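Local coordinates for Non-ribosomal peptide synthetase (Streptomyces halstedii, PDB 3WV4), which belongs to the ANL superfamily of AMP-binding enzymes and is part of a non-ribosomal peptide synthetase, at residues T343-L355 / S362-I374. Numbering follows the deposited sequence.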
loop_
_atom_site.group_PDB
_atom_site.type_symbol
_atom_site.label_atom_id
_atom_site.label_comp_id
_atom_site.label_asym_id
_atom_site.label_seq_id
_atom_site.Cartn_x
_atom_site.Cartn_y
_atom_site.Cartn_z
ATOM N N THR A 343 0.281 5.884 -8.325
ATOM C CA THR A 343 0.483 6.337 -6.968
ATOM C C THR A 343 -0.268 7.617 -6.607
ATOM O O THR A 343 -0.839 7.728 -5.501
ATOM C CB THR A 343 1.987 6.514 -6.715
ATOM O OG1 THR A 343 2.659 5.289 -6.989
ATOM C CG2 THR A 343 2.205 6.841 -5.279
ATOM N N GLU A 344 -0.438 8.496 -7.600
ATOM C CA GLU A 344 -1.118 9.776 -7.428
ATOM C C GLU A 344 -2.564 9.682 -6.939
ATOM O O GLU A 344 -3.112 10.648 -6.326
ATOM C CB GLU A 344 -1.047 10.564 -8.757
ATOM C CG GLU A 344 0.300 11.203 -9.074
ATOM C CD GLU A 344 1.365 10.248 -9.645
ATOM O OE1 GLU A 344 1.235 8.999 -9.639
ATOM O OE2 GLU A 344 2.409 10.773 -10.053
ATOM N N CYS A 345 -3.185 8.519 -7.107
ATOM C CA CYS A 345 -4.510 8.281 -6.489
ATOM C C CYS A 345 -4.730 6.840 -5.979
ATOM O O CYS A 345 -5.844 6.355 -5.860
ATOM C CB CYS A 345 -5.566 8.632 -7.526
ATOM S SG CYS A 345 -5.630 7.569 -8.939
ATOM N N LYS A 346 -3.639 6.154 -5.699
ATOM C CA LYS A 346 -3.569 4.730 -5.369
ATOM C C LYS A 346 -3.971 3.823 -6.482
ATOM O O LYS A 346 -3.166 2.964 -6.881
ATOM C CB LYS A 346 -4.326 4.394 -4.099
ATOM C CG LYS A 346 -4.323 2.934 -3.743
ATOM C CD LYS A 346 -3.015 2.162 -3.878
ATOM C CE LYS A 346 -3.237 0.673 -3.529
ATOM N NZ LYS A 346 -2.016 -0.208 -3.513
ATOM N N ARG A 347 -5.221 3.926 -6.948
ATOM C CA ARG A 347 -5.715 3.012 -7.950
ATOM C C ARG A 347 -6.827 3.639 -8.760
ATOM O O ARG A 347 -7.573 4.512 -8.272
ATOM C CB ARG A 347 -6.108 1.663 -7.316
ATOM C CG ARG A 347 -6.349 0.595 -8.323
ATOM C CD ARG A 347 -6.289 -0.826 -7.786
ATOM N NE ARG A 347 -4.936 -1.163 -7.380
ATOM C CZ ARG A 347 -4.632 -1.855 -6.285
ATOM N NH1 ARG A 347 -5.609 -2.359 -5.510
ATOM N NH2 ARG A 347 -3.369 -2.138 -6.010
ATOM N N ILE A 348 -6.938 3.216 -9.990
ATOM C CA ILE A 348 -7.871 3.853 -10.911
ATOM C C ILE A 348 -9.033 2.972 -11.283
ATOM O O ILE A 348 -10.195 3.445 -11.290
ATOM C CB ILE A 348 -7.150 4.285 -12.200
ATOM C CG1 ILE A 348 -6.241 5.421 -11.750
ATOM C CG2 ILE A 348 -8.151 4.737 -13.257
ATOM C CD1 ILE A 348 -5.190 5.958 -12.688
ATOM N N SER A 349 -8.730 1.743 -11.663
ATOM C CA SER A 349 -9.746 0.845 -12.147
ATOM C C SER A 349 -9.435 -0.543 -11.681
ATOM O O SER A 349 -8.238 -0.904 -11.449
ATOM C CB SER A 349 -9.819 0.834 -13.671
ATOM O OG SER A 349 -8.621 0.230 -14.227
ATOM N N ILE A 350 -10.504 -1.310 -11.505
ATOM C CA ILE A 350 -10.430 -2.732 -11.189
ATOM C C ILE A 350 -11.483 -3.480 -11.994
ATOM O O ILE A 350 -12.568 -3.007 -12.139
ATOM C CB ILE A 350 -10.678 -3.008 -9.672
ATOM C CG1 ILE A 350 -9.636 -2.326 -8.836
ATOM C CG2 ILE A 350 -10.707 -4.512 -9.414
ATOM C CD1 ILE A 350 -9.853 -2.555 -7.325
ATOM N N MET A 351 -11.097 -4.598 -12.592
ATOM C CA MET A 351 -12.010 -5.455 -13.259
ATOM C C MET A 351 -12.647 -6.296 -12.196
ATOM O O MET A 351 -11.976 -7.022 -11.461
ATOM C CB MET A 351 -11.325 -6.399 -14.217
ATOM C CG MET A 351 -12.306 -7.165 -15.093
ATOM S SD MET A 351 -13.373 -6.052 -16.122
ATOM C CE MET A 351 -12.519 -5.958 -17.636
ATOM N N PRO A 352 -13.970 -6.256 -12.138
ATOM C CA PRO A 352 -14.585 -7.069 -11.098
ATOM C C PRO A 352 -14.284 -8.562 -11.260
ATOM O O PRO A 352 -14.394 -9.061 -12.370
ATOM C CB PRO A 352 -16.088 -6.802 -11.298
ATOM C CG PRO A 352 -16.163 -5.427 -11.831
ATOM C CD PRO A 352 -14.908 -5.252 -12.698
ATOM N N PRO A 353 -13.995 -9.277 -10.141
ATOM C CA PRO A 353 -13.630 -10.697 -10.166
ATOM C C PRO A 353 -14.551 -11.554 -10.966
ATOM O O PRO A 353 -14.073 -12.423 -11.744
ATOM C CB PRO A 353 -13.654 -11.086 -8.693
ATOM C CG PRO A 353 -13.133 -9.900 -8.041
ATOM C CD PRO A 353 -13.703 -8.697 -8.824
ATOM N N HIS A 354 -15.861 -11.359 -10.781
ATOM C CA HIS A 354 -16.836 -12.135 -11.515
ATOM C C HIS A 354 -16.696 -11.908 -13.035
ATOM O O HIS A 354 -17.220 -12.725 -13.802
ATOM C CB HIS A 354 -18.313 -11.947 -10.962
ATOM C CG HIS A 354 -18.999 -10.678 -11.398
ATOM N ND1 HIS A 354 -18.719 -9.451 -10.848
ATOM C CD2 HIS A 354 -19.958 -10.456 -12.327
ATOM C CE1 HIS A 354 -19.423 -8.512 -11.445
ATOM N NE2 HIS A 354 -20.206 -9.097 -12.339
ATOM N N LEU A 355 -16.037 -10.826 -13.478
ATOM C CA LEU A 355 -15.901 -10.552 -14.942
ATOM C C LEU A 355 -14.500 -10.845 -15.482
ATOM O O LEU A 355 -14.135 -10.317 -16.559
ATOM C CB LEU A 355 -16.290 -9.089 -15.278
ATOM C CG LEU A 355 -17.684 -8.586 -14.811
ATOM C CD1 LEU A 355 -17.884 -7.111 -15.132
ATOM C CD2 LEU A 355 -18.797 -9.396 -15.432
ATOM N N SER A 362 -9.492 -4.732 -21.368
ATOM C CA SER A 362 -9.848 -3.723 -20.400
ATOM C C SER A 362 -9.032 -3.901 -19.138
ATOM O O SER A 362 -8.677 -5.006 -18.765
ATOM C CB SER A 362 -11.397 -3.790 -20.084
ATOM O OG SER A 362 -11.734 -2.867 -19.063
ATOM N N VAL A 363 -8.817 -2.796 -18.443
ATOM C CA VAL A 363 -8.299 -2.783 -17.082
ATOM C C VAL A 363 -9.410 -2.472 -16.035
ATOM O O VAL A 363 -9.150 -1.981 -14.921
ATOM C CB VAL A 363 -7.145 -1.766 -16.916
ATOM C CG1 VAL A 363 -5.909 -2.272 -17.641
ATOM C CG2 VAL A 363 -7.537 -0.365 -17.373
ATOM N N GLY A 364 -10.642 -2.691 -16.433
ATOM C CA GLY A 364 -11.771 -2.662 -15.488
ATOM C C GLY A 364 -12.529 -1.376 -15.383
ATOM O O GLY A 364 -12.461 -0.478 -16.272
ATOM N N LEU A 365 -13.274 -1.272 -14.283
ATOM C CA LEU A 365 -14.204 -0.155 -14.061
ATOM C C LEU A 365 -13.578 0.742 -13.041
ATOM O O LEU A 365 -12.790 0.280 -12.263
ATOM C CB LEU A 365 -15.507 -0.702 -13.527
ATOM C CG LEU A 365 -16.309 -1.534 -14.506
ATOM C CD1 LEU A 365 -17.371 -2.343 -13.790
ATOM C CD2 LEU A 365 -16.949 -0.606 -15.530
ATOM N N PRO A 366 -13.934 2.039 -13.033
ATOM C CA PRO A 366 -13.487 2.944 -11.987
ATOM C C PRO A 366 -13.730 2.375 -10.618
ATOM O O PRO A 366 -14.620 1.563 -10.442
ATOM C CB PRO A 366 -14.403 4.140 -12.121
ATOM C CG PRO A 366 -15.097 4.018 -13.426
ATOM C CD PRO A 366 -15.049 2.586 -13.832
ATOM N N LEU A 367 -12.934 2.799 -9.658
ATOM C CA LEU A 367 -13.135 2.398 -8.283
ATOM C C LEU A 367 -14.483 2.946 -7.864
ATOM O O LEU A 367 -14.905 4.035 -8.310
ATOM C CB LEU A 367 -12.095 2.999 -7.392
ATOM C CG LEU A 367 -10.627 2.546 -7.402
ATOM C CD1 LEU A 367 -10.005 2.890 -6.054
ATOM C CD2 LEU A 367 -10.443 1.074 -7.673
ATOM N N PRO A 368 -15.213 2.179 -7.053
ATOM C CA PRO A 368 -16.507 2.715 -6.628
ATOM C C PRO A 368 -16.330 4.087 -5.967
ATOM O O PRO A 368 -15.453 4.233 -5.109
ATOM C CB PRO A 368 -16.986 1.687 -5.595
ATOM C CG PRO A 368 -16.301 0.435 -5.952
ATOM C CD PRO A 368 -15.052 0.760 -6.723
ATOM N N GLY A 369 -17.205 5.044 -6.318
ATOM C CA GLY A 369 -17.159 6.366 -5.754
ATOM C C GLY A 369 -16.215 7.309 -6.459
ATOM O O GLY A 369 -15.944 8.371 -5.920
ATOM N N THR A 370 -15.667 6.931 -7.619
ATOM C CA THR A 370 -14.667 7.775 -8.286
ATOM C C THR A 370 -15.149 7.938 -9.704
ATOM O O THR A 370 -16.077 7.268 -10.073
ATOM C CB THR A 370 -13.262 7.121 -8.267
ATOM O OG1 THR A 370 -13.237 6.002 -9.142
ATOM C CG2 THR A 370 -12.954 6.607 -6.884
ATOM N N THR A 371 -14.559 8.837 -10.478
ATOM C CA THR A 371 -14.959 9.038 -11.877
ATOM C C THR A 371 -13.737 9.030 -12.766
ATOM O O THR A 371 -12.749 9.679 -12.438
ATOM C CB THR A 371 -15.673 10.410 -12.022
ATOM O OG1 THR A 371 -16.944 10.326 -11.351
ATOM C CG2 THR A 371 -15.935 10.741 -13.448
ATOM N N ILE A 372 -13.802 8.292 -13.876
ATOM C CA ILE A 372 -12.792 8.359 -14.883
ATOM C C ILE A 372 -13.378 9.162 -16.065
ATOM O O ILE A 372 -14.439 8.800 -16.579
ATOM C CB ILE A 372 -12.445 6.954 -15.450
ATOM C CG1 ILE A 372 -11.844 5.982 -14.433
ATOM C CG2 ILE A 372 -11.540 7.082 -16.646
ATOM C CD1 ILE A 372 -11.086 6.730 -13.402
ATOM N N GLU A 373 -12.704 10.212 -16.518
ATOM C CA GLU A 373 -13.125 10.866 -17.779
ATOM C C GLU A 373 -11.978 10.938 -18.735
ATOM O O GLU A 373 -10.816 11.171 -18.336
ATOM C CB GLU A 373 -13.619 12.278 -17.543
ATOM C CG GLU A 373 -14.873 12.395 -16.715
ATOM C CD GLU A 373 -14.871 13.677 -15.930
ATOM O OE1 GLU A 373 -13.867 13.929 -15.200
ATOM O OE2 GLU A 373 -15.832 14.449 -16.064
ATOM N N ILE A 374 -12.317 10.782 -20.009
ATOM C CA ILE A 374 -11.341 10.859 -21.077
ATOM C C ILE A 374 -11.423 12.282 -21.685
ATOM O O ILE A 374 -12.475 12.665 -22.170
ATOM C CB ILE A 374 -11.669 9.821 -22.139
ATOM C CG1 ILE A 374 -11.782 8.405 -21.562
ATOM C CG2 ILE A 374 -10.613 9.799 -23.226
ATOM C CD1 ILE A 374 -10.548 7.911 -20.849
HETATM O O HOH W 1 -10.821 5.967 -10.405
#
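An antiparallel beta hairpin of the AMP-binding fold pairs I350 with L365 (hydrogen-bonded) and S349 with P366 (non-hydrogen-bonded). Strand 349-350 lies between strands 335-340 and 362-366 of a larger mixed sheet. I350 N donates to L365 O at 2.9 Å, and L365 N donates to I350 O at 2.8 Å, from well above that carbonyl's plane. Against strand 335-340, I348 and S349 both face Y340 in a classic beta bulge. S349 OG sits between its own backbone N and carbonyl carbon (chi1 68°) and donates to V363 O, but the modelled distance is too short to be trusted. G364 CA lies 3.5 Å from M351 N, so the two backbones run close together. M351 bends at chi2 (59°) and chi3, which brings CE to 3.5 Å from S362 CB, a tight contact. S362 OG accepts from G364 N in an ST turn and is also hydrogen-bonded to L437 O of strand 437-439. I350 CG1 meets L367 CD2 at 3.7 Å, and both side chains also touch helix 215-229. I348 CG2 meets I372 CD1 at 3.6 Å, the two side chains crossing at about a right angle. I348 O accepts L367 N, a long bond of 3.3 Å. One water donates to both I348 O and T370 OG1, and that hydroxyl donates in turn to L367 O at 2.7 Å.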